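PDB 2ODF: hypothetical protein Atu2144 from Agrobacterium tumefaciens, which is of unknown function but belongs to the N-formylglutamate amidohydrolase family and may hydrolyse an amide bond, as zinc-dependent relatives do. Local coordinates for residues T76-R81 and V128-R133; S155-P158 and F164-V167; L179-L184 and V194-P199. One frame throughout, in Å; residues are numbered along the deposited sequence.

Contact 1 of 3, residues T76-R81 and V128-R133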
loop_
_atom_site.group_PDB
_atom_site.type_symbol
_atom_site.label_atom_id
_atom_site.label_comp_id
_atom_site.label_asym_id
_atom_site.label_seq_id
_atom_site.Cartn_x
_atom_site.Cartn_y
_atom_site.Cartn_z
ATOM N N THR A 76 -17.045 -3.048 19.305
ATOM C CA THR A 76 -16.359 -3.721 18.221
ATOM C C THR A 76 -14.829 -3.632 18.377
ATOM O O THR A 76 -14.266 -2.606 18.801
ATOM C CB THR A 76 -16.784 -3.108 16.890
ATOM O OG1 THR A 76 -18.194 -3.265 16.741
ATOM C CG2 THR A 76 -16.040 -3.743 15.702
ATOM N N LEU A 77 -14.177 -4.732 18.023
ATOM C CA LEU A 77 -12.724 -4.846 18.086
ATOM C C LEU A 77 -12.232 -5.317 16.736
ATOM O O LEU A 77 -12.672 -6.354 16.263
ATOM C CB LEU A 77 -12.282 -5.833 19.148
ATOM C CG LEU A 77 -10.827 -6.303 19.186
ATOM C CD1 LEU A 77 -9.867 -5.134 19.344
ATOM C CD2 LEU A 77 -10.669 -7.312 20.323
ATOM N N VAL A 78 -11.344 -4.538 16.137
ATOM C CA VAL A 78 -10.660 -4.893 14.895
ATOM C C VAL A 78 -9.208 -5.129 15.220
ATOM O O VAL A 78 -8.557 -4.278 15.834
ATOM C CB VAL A 78 -10.749 -3.799 13.837
ATOM C CG1 VAL A 78 -10.065 -4.266 12.521
ATOM C CG2 VAL A 78 -12.194 -3.418 13.597
ATOM N N TYR A 79 -8.698 -6.289 14.812
ATOM C CA TYR A 79 -7.343 -6.657 15.149
ATOM C C TYR A 79 -6.653 -7.366 13.967
ATOM O O TYR A 79 -7.301 -7.952 13.083
ATOM C CB TYR A 79 -7.288 -7.460 16.442
ATOM C CG TYR A 79 -7.882 -8.847 16.383
ATOM C CD1 TYR A 79 -9.262 -9.042 16.509
ATOM C CD2 TYR A 79 -7.080 -9.961 16.230
ATOM C CE1 TYR A 79 -9.819 -10.307 16.461
ATOM C CE2 TYR A 79 -7.643 -11.252 16.194
ATOM C CZ TYR A 79 -9.010 -11.406 16.302
ATOM O OH TYR A 79 -9.589 -12.672 16.252
ATOM N N GLN A 80 -5.338 -7.248 13.967
ATOM C CA GLN A 80 -4.473 -7.859 12.965
ATOM C C GLN A 80 -4.092 -9.244 13.441
ATOM O O GLN A 80 -3.669 -9.415 14.596
ATOM C CB GLN A 80 -3.270 -6.923 12.810
ATOM C CG GLN A 80 -2.188 -7.264 11.859
ATOM C CD GLN A 80 -2.626 -7.747 10.473
ATOM O OE1 GLN A 80 -2.999 -6.962 9.578
ATOM N NE2 GLN A 80 -2.485 -9.023 10.269
ATOM N N ARG A 81 -4.269 -10.241 12.576
ATOM C CA ARG A 81 -4.019 -11.639 12.946
ATOM C C ARG A 81 -2.578 -12.137 12.720
ATOM O O ARG A 81 -2.271 -13.259 13.075
ATOM C CB ARG A 81 -5.041 -12.541 12.240
ATOM C CG ARG A 81 -6.468 -12.217 12.677
ATOM C CD ARG A 81 -7.486 -13.148 12.116
ATOM N NE ARG A 81 -7.331 -14.504 12.630
ATOM C CZ ARG A 81 -6.785 -15.508 11.958
ATOM N NH1 ARG A 81 -6.334 -15.331 10.718
ATOM N NH2 ARG A 81 -6.694 -16.706 12.537
ATOM N N VAL A 128 -3.156 -2.824 3.886
ATOM C CA VAL A 128 -4.317 -2.199 3.258
ATOM C C VAL A 128 -5.631 -2.856 3.733
ATOM O O VAL A 128 -6.572 -2.141 4.053
ATOM C CB VAL A 128 -4.157 -2.020 1.701
ATOM C CG1 VAL A 128 -5.477 -1.515 1.070
ATOM C CG2 VAL A 128 -3.005 -1.011 1.386
ATOM N N PRO A 129 -5.727 -4.200 3.772
ATOM C CA PRO A 129 -6.951 -4.818 4.282
ATOM C C PRO A 129 -7.303 -4.388 5.705
ATOM O O PRO A 129 -8.464 -4.069 5.960
ATOM C CB PRO A 129 -6.659 -6.350 4.196
ATOM C CG PRO A 129 -5.676 -6.446 3.086
ATOM C CD PRO A 129 -4.804 -5.227 3.233
ATOM N N PHE A 130 -6.310 -4.280 6.581
ATOM C CA PHE A 130 -6.519 -3.885 7.951
ATOM C C PHE A 130 -7.142 -2.477 8.036
ATOM O O PHE A 130 -8.220 -2.304 8.616
ATOM C CB PHE A 130 -5.215 -3.997 8.756
ATOM C CG PHE A 130 -5.362 -3.606 10.193
ATOM C CD1 PHE A 130 -5.962 -4.472 11.104
ATOM C CD2 PHE A 130 -4.921 -2.365 10.639
ATOM C CE1 PHE A 130 -6.130 -4.076 12.428
ATOM C CE2 PHE A 130 -5.100 -1.974 11.953
ATOM C CZ PHE A 130 -5.707 -2.826 12.839
ATOM N N HIS A 131 -6.490 -1.506 7.442
ATOM C CA HIS A 131 -6.962 -0.170 7.460
ATOM C C HIS A 131 -8.246 0.036 6.695
ATOM O O HIS A 131 -9.033 0.826 7.068
ATOM C CB HIS A 131 -5.858 0.799 7.129
ATOM C CG HIS A 131 -4.788 0.845 8.167
ATOM N ND1 HIS A 131 -4.983 1.398 9.400
ATOM C CD2 HIS A 131 -3.546 0.332 8.179
ATOM C CE1 HIS A 131 -3.896 1.243 10.119
ATOM N NE2 HIS A 131 -3.006 0.611 9.394
ATOM N N ASP A 132 -8.437 -0.699 5.622
ATOM C CA ASP A 132 -9.645 -0.600 4.847
ATOM C C ASP A 132 -10.858 -1.045 5.701
ATOM O O ASP A 132 -11.897 -0.525 5.594
ATOM C CB ASP A 132 -9.553 -1.417 3.562
ATOM C CG ASP A 132 -8.841 -0.682 2.411
ATOM O OD1 ASP A 132 -8.446 0.460 2.545
ATOM O OD2 ASP A 132 -8.714 -1.276 1.377
ATOM N N ARG A 133 -10.670 -2.060 6.497
ATOM C CA ARG A 133 -11.755 -2.581 7.279
ATOM C C ARG A 133 -12.110 -1.601 8.383
ATOM O O ARG A 133 -13.218 -1.379 8.637
ATOM C CB ARG A 133 -11.386 -3.909 7.889
ATOM C CG ARG A 133 -12.498 -4.568 8.592
ATOM C CD ARG A 133 -13.563 -4.986 7.656
ATOM N NE ARG A 133 -14.452 -5.910 8.300
ATOM C CZ ARG A 133 -14.217 -7.203 8.420
ATOM N NH1 ARG A 133 -13.132 -7.721 7.919
ATOM N NH2 ARG A 133 -15.079 -7.980 9.023
#

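Contact 2 of 3, residues S155-P158 and F164-V167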
loop_
_atom_site.group_PDB
_atom_site.type_symbol
_atom_site.label_atom_id
_atom_site.label_comp_id
_atom_site.label_asym_id
_atom_site.label_seq_id
_atom_site.Cartn_x
_atom_site.Cartn_y
_atom_site.Cartn_z
ATOM N N SER A 155 0.798 -2.730 24.163
ATOM C CA SER A 155 1.643 -2.947 25.336
ATOM C C SER A 155 3.084 -2.682 24.985
ATOM O O SER A 155 3.488 -2.691 23.792
ATOM C CB SER A 155 1.458 -4.358 25.978
ATOM O OG SER A 155 2.015 -5.415 25.209
ATOM N N PHE A 156 3.859 -2.409 26.027
ATOM C CA PHE A 156 5.249 -2.070 25.883
ATOM C C PHE A 156 6.086 -2.798 26.909
ATOM O O PHE A 156 5.625 -3.181 27.982
ATOM C CB PHE A 156 5.497 -0.546 25.921
ATOM C CG PHE A 156 5.130 0.124 27.231
ATOM C CD1 PHE A 156 3.834 0.554 27.471
ATOM C CD2 PHE A 156 6.101 0.364 28.202
ATOM C CE1 PHE A 156 3.496 1.200 28.689
ATOM C CE2 PHE A 156 5.761 1.008 29.427
ATOM C CZ PHE A 156 4.455 1.439 29.634
ATOM N N THR A 157 7.326 -3.019 26.521
ATOM C CA THR A 157 8.280 -3.783 27.298
ATOM C C THR A 157 8.806 -2.947 28.493
ATOM O O THR A 157 9.048 -1.752 28.369
ATOM C CB THR A 157 9.400 -4.250 26.349
ATOM O OG1 THR A 157 10.050 -5.397 26.891
ATOM C CG2 THR A 157 10.372 -3.143 26.102
ATOM N N PRO A 158 8.934 -3.567 29.679
ATOM C CA PRO A 158 9.408 -2.800 30.841
ATOM C C PRO A 158 10.848 -2.273 30.766
ATOM O O PRO A 158 11.130 -1.252 31.358
ATOM C CB PRO A 158 9.288 -3.786 32.008
ATOM C CG PRO A 158 8.485 -4.920 31.530
ATOM C CD PRO A 158 8.571 -4.956 30.030
ATOM N N PHE A 164 14.859 1.075 32.786
ATOM C CA PHE A 164 13.613 0.526 33.262
ATOM C C PHE A 164 12.547 1.637 33.201
ATOM O O PHE A 164 12.788 2.760 33.647
ATOM C CB PHE A 164 13.801 0.010 34.690
ATOM C CG PHE A 164 12.558 -0.507 35.313
ATOM C CD1 PHE A 164 11.926 -1.619 34.790
ATOM C CD2 PHE A 164 12.020 0.098 36.437
ATOM C CE1 PHE A 164 10.779 -2.119 35.360
ATOM C CE2 PHE A 164 10.858 -0.386 37.012
ATOM C CZ PHE A 164 10.233 -1.502 36.468
ATOM N N ARG A 165 11.383 1.319 32.638
ATOM C CA ARG A 165 10.323 2.293 32.460
ATOM C C ARG A 165 9.357 2.259 33.632
ATOM O O ARG A 165 8.693 1.267 33.885
ATOM C CB ARG A 165 9.652 2.088 31.088
ATOM C CG ARG A 165 10.704 2.367 29.990
ATOM C CD ARG A 165 10.216 2.632 28.580
ATOM N NE ARG A 165 9.804 1.429 27.912
ATOM C CZ ARG A 165 9.726 1.251 26.592
ATOM N NH1 ARG A 165 10.040 2.205 25.716
ATOM N NH2 ARG A 165 9.301 0.081 26.163
ATOM N N GLU A 166 9.334 3.339 34.395
ATOM C CA GLU A 166 8.453 3.397 35.550
ATOM C C GLU A 166 7.005 3.742 35.123
ATOM O O GLU A 166 6.064 3.501 35.888
ATOM C CB GLU A 166 9.003 4.371 36.606
ATOM C CG GLU A 166 10.312 3.860 37.288
ATOM C CD GLU A 166 11.015 4.937 38.109
ATOM O OE1 GLU A 166 10.329 5.786 38.730
ATOM O OE2 GLU A 166 12.265 4.953 38.119
ATOM N N VAL A 167 6.823 4.255 33.897
ATOM C CA VAL A 167 5.462 4.513 33.373
ATOM C C VAL A 167 4.728 3.193 33.222
ATOM O O VAL A 167 5.309 2.181 32.778
ATOM C CB VAL A 167 5.425 5.336 32.041
ATOM C CG1 VAL A 167 6.238 4.648 30.898
ATOM C CG2 VAL A 167 3.988 5.610 31.617
#

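Contact 3 of 3, residues L179-L184 and V194-P199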
loop_
_atom_site.group_PDB
_atom_site.type_symbol
_atom_site.label_atom_id
_atom_site.label_comp_id
_atom_site.label_asym_id
_atom_site.label_seq_id
_atom_site.Cartn_x
_atom_site.Cartn_y
_atom_site.Cartn_z
ATOM N N LEU A 179 -9.878 13.491 24.354
ATOM C CA LEU A 179 -10.048 12.294 25.190
ATOM C C LEU A 179 -8.857 12.077 26.105
ATOM O O LEU A 179 -9.024 11.759 27.279
ATOM C CB LEU A 179 -10.312 11.048 24.349
ATOM C CG LEU A 179 -10.595 9.733 25.113
ATOM C CD1 LEU A 179 -11.618 9.882 26.234
ATOM C CD2 LEU A 179 -11.034 8.629 24.108
ATOM N N ALA A 180 -7.652 12.261 25.580
ATOM C CA ALA A 180 -6.447 12.069 26.361
ATOM C C ALA A 180 -6.454 12.975 27.595
ATOM O O ALA A 180 -6.151 12.531 28.697
ATOM C CB ALA A 180 -5.184 12.353 25.501
ATOM N N ASP A 181 -6.747 14.256 27.375
ATOM C CA ASP A 181 -6.800 15.249 28.450
ATOM C C ASP A 181 -7.783 14.825 29.529
ATOM O O ASP A 181 -7.481 14.925 30.711
ATOM C CB ASP A 181 -7.238 16.623 27.912
ATOM C CG ASP A 181 -6.168 17.323 27.073
ATOM O OD1 ASP A 181 -4.987 16.918 27.113
ATOM O OD2 ASP A 181 -6.515 18.297 26.339
ATOM N N ALA A 182 -8.971 14.390 29.116
ATOM C CA ALA A 182 -9.999 13.925 30.030
ATOM C C ALA A 182 -9.504 12.718 30.843
ATOM O O ALA A 182 -9.738 12.647 32.053
ATOM C CB ALA A 182 -11.274 13.557 29.264
ATOM N N MET A 183 -8.843 11.768 30.187
ATOM C CA MET A 183 -8.325 10.568 30.860
ATOM C C MET A 183 -7.147 10.891 31.792
ATOM O O MET A 183 -7.039 10.342 32.913
ATOM C CB MET A 183 -7.896 9.509 29.826
ATOM C CG MET A 183 -9.050 8.797 29.138
ATOM S SD MET A 183 -8.652 7.541 27.864
ATOM C CE MET A 183 -8.135 6.146 28.918
ATOM N N LEU A 184 -6.272 11.791 31.366
ATOM C CA LEU A 184 -5.149 12.133 32.198
ATOM C C LEU A 184 -5.623 12.886 33.465
ATOM O O LEU A 184 -5.084 12.691 34.546
ATOM C CB LEU A 184 -4.133 12.944 31.401
ATOM C CG LEU A 184 -3.341 12.045 30.456
ATOM C CD1 LEU A 184 -2.754 12.847 29.279
ATOM C CD2 LEU A 184 -2.256 11.262 31.226
ATOM N N VAL A 194 0.607 6.999 35.356
ATOM C CA VAL A 194 -0.116 7.282 34.119
ATOM C C VAL A 194 0.447 8.559 33.543
ATOM O O VAL A 194 0.518 9.569 34.235
ATOM C CB VAL A 194 -1.614 7.470 34.370
ATOM C CG1 VAL A 194 -2.363 7.760 33.041
ATOM C CG2 VAL A 194 -2.205 6.274 35.070
ATOM N N ARG A 195 0.906 8.519 32.294
ATOM C CA ARG A 195 1.597 9.659 31.713
ATOM C C ARG A 195 1.200 9.890 30.262
ATOM O O ARG A 195 0.844 8.955 29.558
ATOM C CB ARG A 195 3.102 9.438 31.766
ATOM C CG ARG A 195 3.677 9.183 33.160
ATOM C CD ARG A 195 4.399 10.357 33.672
ATOM N NE ARG A 195 5.061 10.126 34.966
ATOM C CZ ARG A 195 4.448 10.119 36.151
ATOM N NH1 ARG A 195 3.129 10.328 36.259
ATOM N NH2 ARG A 195 5.168 9.918 37.251
ATOM N N ARG A 196 1.262 11.153 29.851
ATOM C CA ARG A 196 0.903 11.590 28.521
ATOM C C ARG A 196 2.068 11.303 27.579
ATOM O O ARG A 196 3.225 11.673 27.869
ATOM C CB ARG A 196 0.668 13.098 28.526
ATOM C CG ARG A 196 0.272 13.697 27.200
ATOM C CD ARG A 196 0.384 15.221 27.244
ATOM N NE ARG A 196 -0.528 15.756 28.244
ATOM C CZ ARG A 196 -1.825 15.959 28.052
ATOM N NH1 ARG A 196 -2.385 15.704 26.879
ATOM N NH2 ARG A 196 -2.566 16.433 29.034
ATOM N N ASN A 197 1.753 10.684 26.453
ATOM C CA ASN A 197 2.726 10.401 25.402
ATOM C C ASN A 197 4.045 9.890 25.955
ATOM O O ASN A 197 5.111 10.421 25.655
ATOM C CB ASN A 197 2.936 11.635 24.519
ATOM C CG ASN A 197 1.746 11.904 23.635
ATOM O OD1 ASN A 197 1.308 13.034 23.462
ATOM N ND2 ASN A 197 1.191 10.868 23.115
ATOM N N ASP A 198 3.939 8.810 26.715
ATOM C CA ASP A 198 5.056 8.188 27.377
ATOM C C ASP A 198 4.626 6.741 27.523
ATOM O O ASP A 198 3.594 6.495 28.124
ATOM C CB ASP A 198 5.198 8.847 28.754
ATOM C CG ASP A 198 6.513 8.552 29.449
ATOM O OD1 ASP A 198 7.242 7.614 29.081
ATOM O OD2 ASP A 198 6.780 9.261 30.433
ATOM N N PRO A 199 5.424 5.773 27.018
ATOM C CA PRO A 199 6.817 5.835 26.568
ATOM C C PRO A 199 7.057 6.320 25.148
ATOM O O PRO A 199 8.214 6.479 24.743
ATOM C CB PRO A 199 7.276 4.382 26.708
ATOM C CG PRO A 199 6.053 3.609 26.388
ATOM C CD PRO A 199 4.898 4.398 26.913
#

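Contact 1 of 3, residues T76-R81 and V128-R133
The Phe-130 ring reaches from the helix to the strand and meets the backbone with its rim: Tyr-79 C lies near the ring plane at the edge, 3.7 Å from Phe-130 CE1, while Gln-80 N and Val-78 CG1 approach the same carbon obliquely. On its other side the ring rim turns to a flat neighbour, since Phe-130 CD2 stands 3.7 Å above the plane of the His-131 imidazole, over its centre. With CG anti to the backbone N (chi1 -180°), Phe-130 stretches its ring out from the helix until CE1 abuts the strand backbone. Val-78, with its CB directed toward the helix, offers CG1 to Phe-130 CE1 at 3.9 Å, and Gln-80 CB packs against Phe-130 CD1 at 4.0 Å. No hydrogen bond crosses the interface; it is made of van der Waals contacts, several of them between the ring and the strand backbone. Around it, Val-30 and Glu-32 also touch Phe-130, and Val-16 packs on Val-78. On another side of the helix, Asp-132 OD1 is hydrogen-bonded to Ser-124 OG of the second subunit. Strand 77-80 and helix 128-133 run nearly antiparallel, at 172° with axes 9.2 Å apart, the layered packing of a helix on the mixed sheet of an alpha/beta fold.

Contact 2 of 3, residues S155-P158 and F164-V167
Arg-165 bends at chi3 (-76°), which carries the guanidinium back to Thr-157, whereas Phe-156 swings CG between its backbone N and carbonyl carbon (chi1 63°) and so turns its ring toward the returning chain. The main grip is on Thr-157 O. Arg-165 NH2 donates to it over 2.9 Å, at 162°, on a lone pair in the carbonyl plane; Arg-165 NE adds a weak bond of 3.3 Å to the same Thr-157 O. That oxygen lies close to the guanidinium plane, at its edge. Thr-157 CG2 comes within 3.4 Å of Arg-165 NH2 as the two side chains cross at about a right angle. A backbone bond, Arg-165 N to Pro-158 O, ties the two segments a second time at 2.9 Å. Together these bonds close the base of a beta-hairpin whose short strands, 159-160 and 163-164, project beyond the end of strand 149-156. Next to these bonds the Phe-156 ring stands nearly perpendicular to the guanidinium and presents its edge to Arg-165 NH2. Its far end meets Val-167: Phe-156 CZ is 3.9 Å from Val-167 CG1 and 3.3 Å from Val-167 O, a buried carbonyl oxygen with no hydrogen-bond partner in the model. Pro-158 CB packs on Phe-164 CE1 at 4.0 Å, and Arg-227 of strand 220-227 touches Phe-156, Pro-158 and Phe-164.

Contact 3 of 3, residues L179-L184 and V194-P199
Asp-181 and Arg-196 make the charged part of this contact, a salt bridge in which both terminal guanidinium nitrogens converge on a single carboxylate oxygen. Arg-196 NH1 reaches Asp-181 OD1 at 2.9 Å, and Arg-196 NH2 reaches that oxygen at 3.1 Å. The oxygen lies near the guanidinium plane, at its edge, but the two flat groups are turned 67° apart. NH1 meets OD1 nearly head-on to the C-O bond, and NH2 comes from the anti side, out of the carboxylate plane. The other oxygen, OD2, accepts from Ser-177 OG just ahead of the helix, which probably restrains the rotation of the carboxylate and so helps to present OD1 to the arginine.

Apolar contact centres on Leu-184, whose two methyls divide the work. Leu-184 CD1 sits over the middle of one guanidinium face, 3.5 Å from Arg-196 CZ, and is equally close to Arg-196 CB. Arg-196 begins extended, with CG anti to the backbone N (chi1 -179°), then bends at chi3 to curl round this methyl. The other branch turns to the strand: Leu-184 CD2 lies 3.9 Å from Val-194 CG1 and 3.8 Å from Arg-195 C.

Helix 178-186 is the crossover of the beta-alpha-beta unit between strands 169-172 and 194-196, the latter an outermost strand of the sheet in this chain. Ala-180, Met-183 and Val-194 all touch Ile-171 of the adjacent strand, while Ala-182 and Met-183 pack on helix 234-256.

In the fold
All three contacts reach the same mixed sheet. Contact 1 packs helix 116-143 on strand 77-80, next to one outermost strand, 16-19; contact 3 involves the other, 194-196. Contact 1 stands across the chain's centre from the other two, its centre about 26 Å from that of contact 2 and about 25 Å from that of contact 3, with no touch. Contacts 2 and 3 are neighbours, about 15 Å between centres, and meet directly: Phe-156 CG lies 3.7 Å from Pro-199 CG, Arg-165 NH1 packs on Pro-199 CB, and Val-167 touches Asp-198 and Arg-195. The loop after strand 194-196 therefore lies against the hairpin base. No ligand or metal site is established here.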